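Local coordinates for autophagy protein 5 (Saccharomyces cerevisiae, PDB 2DYO) that takes part in cytoplasm-to-vacuole transport and autophagic vesicle formation, and is required for mitophagy and for selective degradation of the nucleus, at residues Met4-Trp12 with Ser179-Ile189; Ile203-Arg211 with Asp277-Val285. One frame throughout, in Å; residues are numbered along the deposited sequence.

Interaction 1 of 2, residues Met4-Trp12 with Ser179-Ile189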
ATOM      1  N   MET A   4      -2.519 -18.336   9.500  1.00 48.39           N
ATOM      2  CA  MET A   4      -1.832 -17.060   9.322  1.00 47.72           C
ATOM      3  C   MET A   4      -0.956 -16.976   8.076  1.00 46.34           C
ATOM      4  O   MET A   4      -1.137 -16.087   7.250  1.00 44.82           O
ATOM      5  CB  MET A   4      -0.974 -16.734  10.544  1.00 48.54           C
ATOM      6  CG  MET A   4      -0.475 -15.295  10.556  1.00 49.83           C
ATOM      7  SD  MET A   4       0.924 -15.036  11.652  1.00 53.55           S
ATOM      8  CE  MET A   4       0.096 -14.862  13.225  1.00 55.32           C
ATOM      9  N   ASN A   5      -0.001 -17.890   7.939  1.00 46.19           N
ATOM     10  CA  ASN A   5       0.880 -17.852   6.777  1.00 45.46           C
ATOM     11  C   ASN A   5       0.151 -17.990   5.449  1.00 42.10           C
ATOM     12  O   ASN A   5       0.550 -17.385   4.458  1.00 41.90           O
ATOM     13  CB  ASN A   5       1.980 -18.908   6.885  1.00 48.76           C
ATOM     14  CG  ASN A   5       3.331 -18.296   7.208  1.00 52.10           C
ATOM     15  OD1 ASN A   5       4.367 -18.762   6.733  1.00 54.69           O
ATOM     16  ND2 ASN A   5       3.326 -17.242   8.022  1.00 52.47           N
ATOM     17  N   ASP A   6      -0.913 -18.784   5.418  1.00 39.63           N
ATOM     18  CA  ASP A   6      -1.676 -18.931   4.186  1.00 37.77           C
ATOM     19  C   ASP A   6      -2.297 -17.575   3.865  1.00 35.41           C
ATOM     20  O   ASP A   6      -2.298 -17.135   2.714  1.00 34.08           O
ATOM     21  CB  ASP A   6      -2.777 -19.978   4.349  1.00 40.56           C
ATOM     22  CG  ASP A   6      -2.242 -21.394   4.324  1.00 45.10           C
ATOM     23  OD1 ASP A   6      -1.433 -21.743   5.210  1.00 48.35           O
ATOM     24  OD2 ASP A   6      -2.626 -22.155   3.410  1.00 46.89           O
ATOM     25  N   ILE A   7      -2.820 -16.918   4.896  1.00 30.99           N
ATOM     26  CA  ILE A   7      -3.432 -15.606   4.741  1.00 27.73           C
ATOM     27  C   ILE A   7      -2.371 -14.610   4.273  1.00 26.16           C
ATOM     28  O   ILE A   7      -2.591 -13.871   3.320  1.00 25.08           O
ATOM     29  CB  ILE A   7      -4.045 -15.121   6.082  1.00 28.13           C
ATOM     30  CG1 ILE A   7      -5.266 -15.979   6.435  1.00 29.49           C
ATOM     31  CG2 ILE A   7      -4.441 -13.647   5.983  1.00 24.19           C
ATOM     32  CD1 ILE A   7      -5.855 -15.691   7.808  1.00 28.70           C
ATOM     33  N   LYS A   8      -1.219 -14.600   4.940  1.00 27.06           N
ATOM     34  CA  LYS A   8      -0.139 -13.687   4.569  1.00 28.00           C
ATOM     35  C   LYS A   8       0.355 -13.952   3.150  1.00 28.82           C
ATOM     36  O   LYS A   8       0.791 -13.032   2.462  1.00 29.33           O
ATOM     37  CB  LYS A   8       1.027 -13.793   5.557  1.00 27.53           C
ATOM     38  CG  LYS A   8       0.723 -13.188   6.922  1.00 28.49           C
ATOM     39  CD  LYS A   8       1.947 -13.143   7.812  1.00 27.75           C
ATOM     40  CE  LYS A   8       1.621 -12.510   9.157  1.00 28.83           C
ATOM     41  NZ  LYS A   8       2.802 -12.433  10.054  1.00 28.07           N
ATOM     42  N   GLN A   9       0.277 -15.206   2.712  1.00 28.19           N
ATOM     43  CA  GLN A   9       0.705 -15.560   1.363  1.00 27.18           C
ATOM     44  C   GLN A   9      -0.254 -14.930   0.354  1.00 26.38           C
ATOM     45  O   GLN A   9       0.159 -14.462  -0.705  1.00 24.11           O
ATOM     46  CB  GLN A   9       0.721 -17.080   1.196  1.00 31.19           C
ATOM     47  CG  GLN A   9       1.243 -17.577  -0.154  1.00 34.48           C
ATOM     48  CD  GLN A   9       2.676 -17.153  -0.432  1.00 36.70           C
ATOM     49  OE1 GLN A   9       2.924 -16.150  -1.102  1.00 38.63           O
ATOM     50  NE2 GLN A   9       3.628 -17.915   0.091  1.00 36.22           N
ATOM     51  N   LEU A  10      -1.537 -14.921   0.691  1.00 25.39           N
ATOM     52  CA  LEU A  10      -2.545 -14.329  -0.176  1.00 24.15           C
ATOM     53  C   LEU A  10      -2.321 -12.822  -0.296  1.00 21.89           C
ATOM     54  O   LEU A  10      -2.492 -12.240  -1.367  1.00 21.01           O
ATOM     55  CB  LEU A  10      -3.952 -14.594   0.377  1.00 25.57           C
ATOM     56  CG  LEU A  10      -4.487 -16.024   0.253  1.00 28.86           C
ATOM     57  CD1 LEU A  10      -5.838 -16.135   0.953  1.00 28.69           C
ATOM     58  CD2 LEU A  10      -4.620 -16.389  -1.220  1.00 27.29           C
ATOM     59  N   LEU A  11      -1.939 -12.194   0.809  1.00 20.11           N
ATOM     60  CA  LEU A  11      -1.693 -10.756   0.817  1.00 20.65           C
ATOM     61  C   LEU A  11      -0.434 -10.452   0.018  1.00 20.67           C
ATOM     62  O   LEU A  11      -0.370  -9.462  -0.715  1.00 21.05           O
ATOM     63  CB  LEU A  11      -1.540 -10.260   2.257  1.00 18.94           C
ATOM     64  CG  LEU A  11      -2.790 -10.453   3.131  1.00 18.25           C
ATOM     65  CD1 LEU A  11      -2.529  -9.943   4.546  1.00 15.99           C
ATOM     66  CD2 LEU A  11      -3.967  -9.700   2.501  1.00 16.29           C
ATOM     67  N   TRP A  12       0.558 -11.321   0.155  1.00 21.62           N
ATOM     68  CA  TRP A  12       1.823 -11.154  -0.551  1.00 24.09           C
ATOM     69  C   TRP A  12       1.588 -11.295  -2.047  1.00 23.69           C
ATOM     70  O   TRP A  12       2.180 -10.574  -2.846  1.00 24.93           O
ATOM     71  CB  TRP A  12       2.834 -12.199  -0.075  1.00 23.84           C
ATOM     72  CG  TRP A  12       4.232 -11.920  -0.525  1.00 25.47           C
ATOM     73  CD1 TRP A  12       4.944 -12.601  -1.471  1.00 26.82           C
ATOM     74  CD2 TRP A  12       5.097 -10.888  -0.036  1.00 25.21           C
ATOM     75  NE1 TRP A  12       6.204 -12.058  -1.599  1.00 27.08           N
ATOM     76  CE2 TRP A  12       6.324 -11.004  -0.731  1.00 26.75           C
ATOM     77  CE3 TRP A  12       4.954  -9.872   0.920  1.00 25.00           C
ATOM     78  CZ2 TRP A  12       7.406 -10.145  -0.495  1.00 26.32           C
ATOM     79  CZ3 TRP A  12       6.030  -9.015   1.156  1.00 21.75           C
ATOM     80  CH2 TRP A  12       7.241  -9.159   0.447  1.00 27.41           C
ATOM     81  N   SER A 179      13.495  -8.007  -0.052  1.00 24.44           N
ATOM     82  CA  SER A 179      12.417  -8.963  -0.277  1.00 24.31           C
ATOM     83  C   SER A 179      11.192  -8.294  -0.890  1.00 23.66           C
ATOM     84  O   SER A 179      10.418  -8.939  -1.588  1.00 23.81           O
ATOM     85  CB  SER A 179      12.015  -9.631   1.038  1.00 24.16           C
ATOM     86  OG  SER A 179      11.425  -8.690   1.915  1.00 24.24           O
ATOM     87  N   VAL A 180      11.011  -7.004  -0.619  1.00 24.90           N
ATOM     88  CA  VAL A 180       9.872  -6.267  -1.168  1.00 25.01           C
ATOM     89  C   VAL A 180       9.999  -6.113  -2.685  1.00 25.33           C
ATOM     90  O   VAL A 180       9.002  -6.156  -3.409  1.00 24.97           O
ATOM     91  CB  VAL A 180       9.761  -4.854  -0.554  1.00 23.71           C
ATOM     92  CG1 VAL A 180       8.574  -4.115  -1.175  1.00 22.45           C
ATOM     93  CG2 VAL A 180       9.595  -4.952   0.963  1.00 25.49           C
ATOM     94  N   ILE A 181      11.230  -5.931  -3.158  1.00 24.10           N
ATOM     95  CA  ILE A 181      11.481  -5.765  -4.585  1.00 25.76           C
ATOM     96  C   ILE A 181      11.468  -7.111  -5.299  1.00 25.56           C
ATOM     97  O   ILE A 181      10.847  -7.258  -6.353  1.00 25.19           O
ATOM     98  CB  ILE A 181      12.853  -5.096  -4.845  1.00 28.77           C
ATOM     99  CG1 ILE A 181      12.968  -3.789  -4.056  1.00 28.53           C
ATOM    100  CG2 ILE A 181      13.019  -4.836  -6.334  1.00 29.86           C
ATOM    101  CD1 ILE A 181      11.980  -2.718  -4.469  1.00 29.87           C
ATOM    102  N   THR A 182      12.159  -8.091  -4.723  1.00 26.36           N
ATOM    103  CA  THR A 182      12.234  -9.424  -5.316  1.00 26.12           C
ATOM    104  C   THR A 182      10.990 -10.270  -5.065  1.00 27.00           C
ATOM    105  O   THR A 182      10.764 -11.262  -5.752  1.00 21.99           O
ATOM    106  CB  THR A 182      13.446 -10.206  -4.776  1.00 27.79           C
ATOM    107  OG1 THR A 182      13.366 -10.279  -3.350  1.00 29.47           O
ATOM    108  CG2 THR A 182      14.745  -9.528  -5.173  1.00 29.77           C
ATOM    109  N   ARG A 183      10.184  -9.873  -4.082  1.00 24.86           N
ATOM    110  CA  ARG A 183       8.974 -10.612  -3.721  1.00 25.47           C
ATOM    111  C   ARG A 183       9.344 -11.932  -3.050  1.00 26.18           C
ATOM    112  O   ARG A 183       8.696 -12.953  -3.267  1.00 27.11           O
ATOM    113  CB  ARG A 183       8.097 -10.888  -4.952  1.00 23.39           C
ATOM    114  CG  ARG A 183       7.755  -9.652  -5.773  1.00 25.32           C
ATOM    115  CD  ARG A 183       7.296  -8.501  -4.888  1.00 25.06           C
ATOM    116  NE  ARG A 183       6.052  -8.792  -4.183  1.00 26.49           N
ATOM    117  CZ  ARG A 183       5.550  -8.021  -3.220  1.00 26.18           C
ATOM    118  NH1 ARG A 183       6.195  -6.920  -2.849  1.00 23.53           N
ATOM    119  NH2 ARG A 183       4.398  -8.343  -2.641  1.00 26.86           N
ATOM    120  N   ASN A 184      10.402 -11.906  -2.248  1.00 27.30           N
ATOM    121  CA  ASN A 184      10.845 -13.096  -1.533  1.00 29.32           C
ATOM    122  C   ASN A 184      10.037 -13.185  -0.241  1.00 27.92           C
ATOM    123  O   ASN A 184      10.409 -12.604   0.778  1.00 25.26           O
ATOM    124  CB  ASN A 184      12.334 -13.006  -1.191  1.00 29.63           C
ATOM    125  CG  ASN A 184      12.881 -14.309  -0.633  1.00 34.04           C
ATOM    126  OD1 ASN A 184      12.259 -14.936   0.228  1.00 34.18           O
ATOM    127  ND2 ASN A 184      14.051 -14.722  -1.118  1.00 32.65           N
ATOM    128  N   PHE A 185       8.929 -13.913  -0.302  1.00 28.63           N
ATOM    129  CA  PHE A 185       8.040 -14.083   0.840  1.00 27.45           C
ATOM    130  C   PHE A 185       8.763 -14.609   2.075  1.00 28.15           C
ATOM    131  O   PHE A 185       8.588 -14.083   3.181  1.00 24.60           O
ATOM    132  CB  PHE A 185       6.907 -15.039   0.461  1.00 28.80           C
ATOM    133  CG  PHE A 185       5.892 -15.243   1.546  1.00 30.18           C
ATOM    134  CD1 PHE A 185       5.067 -14.197   1.953  1.00 31.23           C
ATOM    135  CD2 PHE A 185       5.745 -16.487   2.152  1.00 31.41           C
ATOM    136  CE1 PHE A 185       4.104 -14.388   2.945  1.00 32.34           C
ATOM    137  CE2 PHE A 185       4.786 -16.689   3.147  1.00 33.02           C
ATOM    138  CZ  PHE A 185       3.965 -15.638   3.543  1.00 32.24           C
ATOM    139  N   GLN A 186       9.578 -15.645   1.889  1.00 27.52           N
ATOM    140  CA  GLN A 186      10.305 -16.244   3.003  1.00 28.15           C
ATOM    141  C   GLN A 186      11.168 -15.242   3.759  1.00 27.50           C
ATOM    142  O   GLN A 186      11.153 -15.204   4.988  1.00 27.64           O
ATOM    143  CB  GLN A 186      11.177 -17.409   2.514  1.00 30.69           C
ATOM    144  CG  GLN A 186      10.403 -18.595   1.957  1.00 33.52           C
ATOM    145  CD  GLN A 186       9.565 -18.243   0.736  1.00 37.94           C
ATOM    146  OE1 GLN A 186      10.043 -17.599  -0.200  1.00 38.85           O
ATOM    147  NE2 GLN A 186       8.309 -18.679   0.736  1.00 38.25           N
ATOM    148  N   ASP A 187      11.933 -14.434   3.034  1.00 27.73           N
ATOM    149  CA  ASP A 187      12.780 -13.453   3.695  1.00 27.61           C
ATOM    150  C   ASP A 187      11.934 -12.414   4.427  1.00 26.26           C
ATOM    151  O   ASP A 187      12.239 -12.045   5.558  1.00 27.64           O
ATOM    152  CB  ASP A 187      13.686 -12.752   2.686  1.00 29.15           C
ATOM    153  CG  ASP A 187      14.786 -13.656   2.154  1.00 32.02           C
ATOM    154  OD1 ASP A 187      15.582 -13.179   1.322  1.00 33.27           O
ATOM    155  OD2 ASP A 187      14.856 -14.835   2.566  1.00 31.64           O
ATOM    156  N   PHE A 188      10.867 -11.947   3.785  1.00 25.69           N
ATOM    157  CA  PHE A 188      10.017 -10.941   4.415  1.00 24.76           C
ATOM    158  C   PHE A 188       9.428 -11.453   5.725  1.00 24.53           C
ATOM    159  O   PHE A 188       9.493 -10.776   6.751  1.00 25.19           O
ATOM    160  CB  PHE A 188       8.890 -10.509   3.472  1.00 24.63           C
ATOM    161  CG  PHE A 188       8.038  -9.407   4.033  1.00 26.53           C
ATOM    162  CD1 PHE A 188       6.996  -9.694   4.907  1.00 25.63           C
ATOM    163  CD2 PHE A 188       8.333  -8.078   3.753  1.00 26.77           C
ATOM    164  CE1 PHE A 188       6.261  -8.673   5.501  1.00 27.60           C
ATOM    165  CE2 PHE A 188       7.603  -7.046   4.345  1.00 27.52           C
ATOM    166  CZ  PHE A 188       6.568  -7.346   5.219  1.00 26.47           C
ATOM    167  N   ILE A 189       8.851 -12.648   5.689  1.00 26.59           N
ATOM    168  CA  ILE A 189       8.262 -13.245   6.883  1.00 28.84           C
ATOM    169  C   ILE A 189       9.319 -13.436   7.970  1.00 30.44           C
ATOM    170  O   ILE A 189       9.068 -13.194   9.151  1.00 31.05           O
ATOM    171  CB  ILE A 189       7.636 -14.618   6.560  1.00 28.94           C
ATOM    172  CG1 ILE A 189       6.352 -14.427   5.746  1.00 30.44           C
ATOM    173  CG2 ILE A 189       7.381 -15.394   7.847  1.00 27.29           C
ATOM    174  CD1 ILE A 189       5.252 -13.681   6.489  1.00 27.63           C
TER
HETATM  175  O   HOH W   1       6.022 -18.804  -1.000  1.00 39.60           O
HETATM  176  O   HOH W   2       4.315 -10.759  -5.295  1.00 26.68           O
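The indole of W12 is held between R183 and F185, one on each face. On one side the guanidinium of R183 lies flat, its plane only 11° from that of the indole, and CZ of R183 sits 4.0 Å from the centroid of the W12 six-membered ring, a cation-pi contact. The R183 chain bends twice, at chi2 and at chi3 (-64°), which folds it back over the indole. Bonds in the planes of both groups fix the stack: NH2 of R183 donates to a lone pair of W12 O at 3.2 Å, while NE1 of W12 donates to R183 O at 3.1 Å, nearly straight but from above the carbonyl plane. A water joins W12 O and NE of R183 as well.

Over the opposite face, CB of F185 makes a CH-pi contact 3.9 Å from the centroid of the five-membered ring of W12, and the F185 ring is inclined at 56° to that ring. F188 meets the far end of the indole obliquely, CZ3 of W12 lying 3.5 Å from CG of F188. F185 in turn is a knob among N5, K8, Q9 and W12, with NE2 of Q9 over the F185 ring, 3.3 Å from CD2 of F185.

Helix 4-12 thus packs against the junction of helices 170-182 and 185-195 in the helical bundle region, while I7 reaches helix 266-273 and another protein's chain packs on L10 and L11.

Interaction 2 of 2, residues Ile203-Arg211 with Asp277-Val285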
ATOM      1  N   ILE A 203      -1.362  -1.108  19.186  1.00 22.93           N
ATOM      2  CA  ILE A 203      -1.562  -1.516  17.797  1.00 22.21           C
ATOM      3  C   ILE A 203      -1.242  -0.389  16.812  1.00 20.76           C
ATOM      4  O   ILE A 203      -1.791   0.713  16.918  1.00 19.29           O
ATOM      5  CB  ILE A 203      -3.027  -1.960  17.521  1.00 23.06           C
ATOM      6  CG1 ILE A 203      -3.402  -3.166  18.389  1.00 23.70           C
ATOM      7  CG2 ILE A 203      -3.192  -2.313  16.038  1.00 23.18           C
ATOM      8  CD1 ILE A 203      -2.682  -4.453  18.028  1.00 24.49           C
ATOM      9  N   PRO A 204      -0.339  -0.651  15.851  1.00 19.94           N
ATOM     10  CA  PRO A 204       0.044   0.336  14.838  1.00 20.63           C
ATOM     11  C   PRO A 204      -1.133   0.370  13.863  1.00 19.93           C
ATOM     12  O   PRO A 204      -1.202  -0.439  12.929  1.00 20.68           O
ATOM     13  CB  PRO A 204       1.290  -0.280  14.192  1.00 20.28           C
ATOM     14  CG  PRO A 204       1.825  -1.212  15.262  1.00 23.25           C
ATOM     15  CD  PRO A 204       0.557  -1.820  15.800  1.00 21.27           C
ATOM     16  N   LEU A 205      -2.057   1.290  14.102  1.00 18.50           N
ATOM     17  CA  LEU A 205      -3.251   1.413  13.280  1.00 19.68           C
ATOM     18  C   LEU A 205      -3.411   2.788  12.653  1.00 19.95           C
ATOM     19  O   LEU A 205      -3.268   3.811  13.322  1.00 21.53           O
ATOM     20  CB  LEU A 205      -4.491   1.120  14.133  1.00 17.67           C
ATOM     21  CG  LEU A 205      -5.862   1.328  13.479  1.00 21.80           C
ATOM     22  CD1 LEU A 205      -6.093   0.261  12.407  1.00 19.84           C
ATOM     23  CD2 LEU A 205      -6.964   1.250  14.555  1.00 19.85           C
ATOM     24  N   ILE A 206      -3.712   2.797  11.362  1.00 18.12           N
ATOM     25  CA  ILE A 206      -3.950   4.027  10.636  1.00 19.02           C
ATOM     26  C   ILE A 206      -5.361   3.889  10.079  1.00 20.61           C
ATOM     27  O   ILE A 206      -5.707   2.855   9.499  1.00 18.65           O
ATOM     28  CB  ILE A 206      -2.935   4.219   9.489  1.00 19.75           C
ATOM     29  CG1 ILE A 206      -1.569   4.573  10.090  1.00 20.97           C
ATOM     30  CG2 ILE A 206      -3.425   5.311   8.531  1.00 17.87           C
ATOM     31  CD1 ILE A 206      -0.445   4.701   9.092  1.00 26.21           C
ATOM     32  N   ILE A 207      -6.177   4.915  10.291  1.00 20.55           N
ATOM     33  CA  ILE A 207      -7.564   4.914   9.824  1.00 20.76           C
ATOM     34  C   ILE A 207      -7.745   6.028   8.812  1.00 22.65           C
ATOM     35  O   ILE A 207      -7.396   7.171   9.082  1.00 20.59           O
ATOM     36  CB  ILE A 207      -8.544   5.148  10.989  1.00 20.84           C
ATOM     37  CG1 ILE A 207      -8.350   4.070  12.059  1.00 20.94           C
ATOM     38  CG2 ILE A 207      -9.977   5.128  10.468  1.00 23.49           C
ATOM     39  CD1 ILE A 207      -9.182   4.285  13.324  1.00 20.92           C
ATOM     40  N   GLN A 208      -8.289   5.693   7.648  1.00 23.39           N
ATOM     41  CA  GLN A 208      -8.491   6.685   6.600  1.00 26.58           C
ATOM     42  C   GLN A 208      -9.875   6.570   5.982  1.00 26.81           C
ATOM     43  O   GLN A 208     -10.535   5.540   6.112  1.00 26.18           O
ATOM     44  CB  GLN A 208      -7.444   6.499   5.491  1.00 25.22           C
ATOM     45  CG  GLN A 208      -7.645   5.215   4.663  1.00 27.56           C
ATOM     46  CD  GLN A 208      -6.643   5.073   3.521  1.00 30.14           C
ATOM     47  OE1 GLN A 208      -5.752   5.902   3.354  1.00 30.55           O
ATOM     48  NE2 GLN A 208      -6.791   4.017   2.732  1.00 28.99           N
ATOM     49  N   THR A 209     -10.314   7.641   5.326  1.00 30.98           N
ATOM     50  CA  THR A 209     -11.593   7.638   4.624  1.00 36.47           C
ATOM     51  C   THR A 209     -11.242   7.629   3.135  1.00 40.26           C
ATOM     52  O   THR A 209     -10.233   7.040   2.748  1.00 42.32           O
ATOM     53  CB  THR A 209     -12.448   8.884   4.958  1.00 36.42           C
ATOM     54  OG1 THR A 209     -11.686  10.074   4.724  1.00 37.09           O
ATOM     55  CG2 THR A 209     -12.912   8.836   6.417  1.00 36.33           C
ATOM     56  N   SER A 210     -12.040   8.288   2.304  1.00 45.17           N
ATOM     57  CA  SER A 210     -11.771   8.307   0.869  1.00 48.34           C
ATOM     58  C   SER A 210     -11.067   9.554   0.327  1.00 50.71           C
ATOM     59  O   SER A 210     -11.273  10.666   0.816  1.00 51.51           O
ATOM     60  CB  SER A 210     -13.075   8.103   0.095  1.00 48.33           C
ATOM     61  OG  SER A 210     -12.864   8.240  -1.301  1.00 49.91           O
ATOM     62  N   ARG A 211     -10.225   9.344  -0.685  1.00 52.70           N
ATOM     63  CA  ARG A 211      -9.508  10.429  -1.356  1.00 54.37           C
ATOM     64  C   ARG A 211     -10.334  10.730  -2.593  1.00 55.97           C
ATOM     65  O   ARG A 211     -10.120  11.730  -3.278  1.00 57.13           O
ATOM     66  CB  ARG A 211      -8.109   9.985  -1.791  1.00 52.49           C
ATOM     67  CG  ARG A 211      -7.102   9.863  -0.661  1.00 50.46           C
ATOM     68  CD  ARG A 211      -5.825   9.181  -1.135  1.00 48.29           C
ATOM     69  NE  ARG A 211      -4.919   8.912  -0.026  1.00 45.47           N
ATOM     70  CZ  ARG A 211      -4.304   9.855   0.679  1.00 44.84           C
ATOM     71  NH1 ARG A 211      -4.493  11.135   0.386  1.00 43.53           N
ATOM     72  NH2 ARG A 211      -3.512   9.519   1.690  1.00 44.52           N
ATOM     73  N   ASP A 277       4.419  -2.409   5.495  1.00 18.94           N
ATOM     74  CA  ASP A 277       5.211  -1.394   6.185  1.00 20.11           C
ATOM     75  C   ASP A 277       5.019  -1.535   7.694  1.00 19.84           C
ATOM     76  O   ASP A 277       5.487  -0.702   8.468  1.00 18.59           O
ATOM     77  CB  ASP A 277       4.822   0.020   5.739  1.00 18.48           C
ATOM     78  CG  ASP A 277       3.388   0.378   6.081  1.00 21.51           C
ATOM     79  OD1 ASP A 277       3.032   1.558   5.887  1.00 21.33           O
ATOM     80  OD2 ASP A 277       2.619  -0.503   6.530  1.00 19.13           O
ATOM     81  N   GLY A 278       4.329  -2.601   8.102  1.00 19.55           N
ATOM     82  CA  GLY A 278       4.109  -2.850   9.518  1.00 19.47           C
ATOM     83  C   GLY A 278       2.843  -2.266  10.120  1.00 20.05           C
ATOM     84  O   GLY A 278       2.455  -2.633  11.231  1.00 21.70           O
ATOM     85  N   PHE A 279       2.196  -1.358   9.399  1.00 18.99           N
ATOM     86  CA  PHE A 279       0.968  -0.744   9.890  1.00 17.88           C
ATOM     87  C   PHE A 279      -0.282  -1.434   9.361  1.00 17.92           C
ATOM     88  O   PHE A 279      -0.312  -1.906   8.219  1.00 16.56           O
ATOM     89  CB  PHE A 279       0.889   0.738   9.491  1.00 18.82           C
ATOM     90  CG  PHE A 279       1.639   1.662  10.409  1.00 21.35           C
ATOM     91  CD1 PHE A 279       2.974   1.969  10.178  1.00 24.37           C
ATOM     92  CD2 PHE A 279       1.002   2.230  11.507  1.00 22.24           C
ATOM     93  CE1 PHE A 279       3.667   2.833  11.031  1.00 23.97           C
ATOM     94  CE2 PHE A 279       1.686   3.095  12.364  1.00 23.89           C
ATOM     95  CZ  PHE A 279       3.020   3.394  12.124  1.00 26.38           C
ATOM     96  N   LEU A 280      -1.304  -1.502  10.208  1.00 17.75           N
ATOM     97  CA  LEU A 280      -2.594  -2.056   9.806  1.00 16.50           C
ATOM     98  C   LEU A 280      -3.374  -0.844   9.322  1.00 16.91           C
ATOM     99  O   LEU A 280      -3.468   0.156  10.033  1.00 15.36           O
ATOM    100  CB  LEU A 280      -3.336  -2.675  10.990  1.00 17.20           C
ATOM    101  CG  LEU A 280      -4.806  -3.001  10.679  1.00 18.11           C
ATOM    102  CD1 LEU A 280      -4.887  -4.112   9.622  1.00 20.28           C
ATOM    103  CD2 LEU A 280      -5.512  -3.427  11.950  1.00 21.24           C
ATOM    104  N   TYR A 281      -3.921  -0.916   8.112  1.00 16.59           N
ATOM    105  CA  TYR A 281      -4.691   0.197   7.577  1.00 17.45           C
ATOM    106  C   TYR A 281      -6.151  -0.179   7.393  1.00 18.96           C
ATOM    107  O   TYR A 281      -6.462  -1.235   6.843  1.00 17.35           O
ATOM    108  CB  TYR A 281      -4.172   0.639   6.201  1.00 18.74           C
ATOM    109  CG  TYR A 281      -2.810   1.284   6.181  1.00 18.10           C
ATOM    110  CD1 TYR A 281      -1.655   0.517   6.150  1.00 17.74           C
ATOM    111  CD2 TYR A 281      -2.682   2.674   6.145  1.00 16.64           C
ATOM    112  CE1 TYR A 281      -0.394   1.113   6.074  1.00 15.74           C
ATOM    113  CE2 TYR A 281      -1.435   3.279   6.075  1.00 18.31           C
ATOM    114  CZ  TYR A 281      -0.297   2.493   6.034  1.00 16.85           C
ATOM    115  OH  TYR A 281       0.934   3.080   5.924  1.00 18.44           O
ATOM    116  N   ILE A 282      -7.054   0.667   7.871  1.00 18.10           N
ATOM    117  CA  ILE A 282      -8.455   0.395   7.622  1.00 18.33           C
ATOM    118  C   ILE A 282      -9.006   1.594   6.879  1.00 18.09           C
ATOM    119  O   ILE A 282      -8.593   2.741   7.109  1.00 17.39           O
ATOM    120  CB  ILE A 282      -9.274   0.104   8.907  1.00 19.97           C
ATOM    121  CG1 ILE A 282      -9.197   1.266   9.885  1.00 20.79           C
ATOM    122  CG2 ILE A 282      -8.767  -1.185   9.564  1.00 19.91           C
ATOM    123  CD1 ILE A 282      -9.902   0.959  11.196  1.00 24.27           C
ATOM    124  N   THR A 283      -9.905   1.317   5.947  1.00 16.49           N
ATOM    125  CA  THR A 283     -10.522   2.361   5.147  1.00 19.50           C
ATOM    126  C   THR A 283     -12.013   2.368   5.454  1.00 19.45           C
ATOM    127  O   THR A 283     -12.682   1.345   5.339  1.00 19.43           O
ATOM    128  CB  THR A 283     -10.293   2.092   3.649  1.00 19.49           C
ATOM    129  OG1 THR A 283      -8.882   2.093   3.386  1.00 21.55           O
ATOM    130  CG2 THR A 283     -10.971   3.155   2.794  1.00 21.11           C
ATOM    131  N   LEU A 284     -12.522   3.521   5.867  1.00 20.13           N
ATOM    132  CA  LEU A 284     -13.931   3.647   6.202  1.00 23.95           C
ATOM    133  C   LEU A 284     -14.712   4.118   4.988  1.00 25.23           C
ATOM    134  O   LEU A 284     -14.384   5.142   4.394  1.00 27.24           O
ATOM    135  CB  LEU A 284     -14.111   4.643   7.347  1.00 24.66           C
ATOM    136  CG  LEU A 284     -13.266   4.363   8.592  1.00 25.33           C
ATOM    137  CD1 LEU A 284     -13.517   5.457   9.623  1.00 27.64           C
ATOM    138  CD2 LEU A 284     -13.607   2.989   9.161  1.00 24.55           C
ATOM    139  N   VAL A 285     -15.742   3.367   4.621  1.00 28.51           N
ATOM    140  CA  VAL A 285     -16.566   3.734   3.478  1.00 31.06           C
ATOM    141  C   VAL A 285     -18.048   3.737   3.861  1.00 33.95           C
ATOM    142  O   VAL A 285     -18.511   2.883   4.616  1.00 30.47           O
ATOM    143  CB  VAL A 285     -16.355   2.758   2.300  1.00 32.45           C
ATOM    144  CG1 VAL A 285     -14.861   2.637   1.983  1.00 34.23           C
ATOM    145  CG2 VAL A 285     -16.932   1.410   2.635  1.00 32.05           C
TER
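I206 packs against two aromatic rings, F279 just before the neighbouring strand and Y281 on it. Its CD1 touches CE2 of Y281 at 3.5 Å and also lies over the face of F279, 4.1 Å from the ring centroid, as a CH-pi contact. Setting CG1 beside the backbone N (chi1 -72°) directs CD1 toward both rings, while CG2 of I206 lies along the Y281 ring. The other side of the sheet is aliphatic. I207 and I282 run side by side, with CG1 of I207 3.6 Å from CD1 of I282; L205 and L280 pair in the same manner, and CG2 of I207 meets CD1 of L284 at 3.7 Å.

Five backbone hydrogen bonds join the parallel strands, from L280 N to P204 O at one end to L284 N to Q208 O at the other. Toward the first end P204 abuts F279 through CB and CD2, and helix 142-159 covers both residues.

Polar groups mark the limits of the face that carries I206. At one limit D277 forms an Asx turn, OD2 receiving F279 N, while OD1 offers its syn lone pair to OH of Y281 at 2.6 Å; this should help to hold the phenol beside I206. At the other, NE2 of Q208 donates almost straight (175°) to OG1 of T283 at 2.9 Å, in the plane of its amide, and also bonds V92 O of helix 90-98.

The chemistry is therefore divided: regular backbone bonds hold this central strand pair of a ubiquitin-like sheet in register, and apolar side chains make the face of L205 and I207 and the I206 end of the other, which turns polar at Q208 and T283. NE2 of Q208, OH of Y281 and the D277 carboxylate have partners; the buried T209 O has none in the model.

The two contacts illustrate how one chain combines different kinds of packing. Along the chain both segments of interaction 1 come before those of interaction 2, and helix 185-195 is followed directly by strand 205-208, so the chain passes from the helical bundle region into the UblB domain between them. Their centres lie about 20 Å apart and their nearest atoms about 5 Å, without touching. Interaction 1 joins the N-terminal helix to the bundle; interaction 2 pairs strands 205-208 and 280-286 inside a five-stranded mixed sheet. Helix 266-273, which I7 of interaction 1 touches, precedes the second strand of interaction 2. The N-terminal helix thus connects the bundle with the UblB part of the fold.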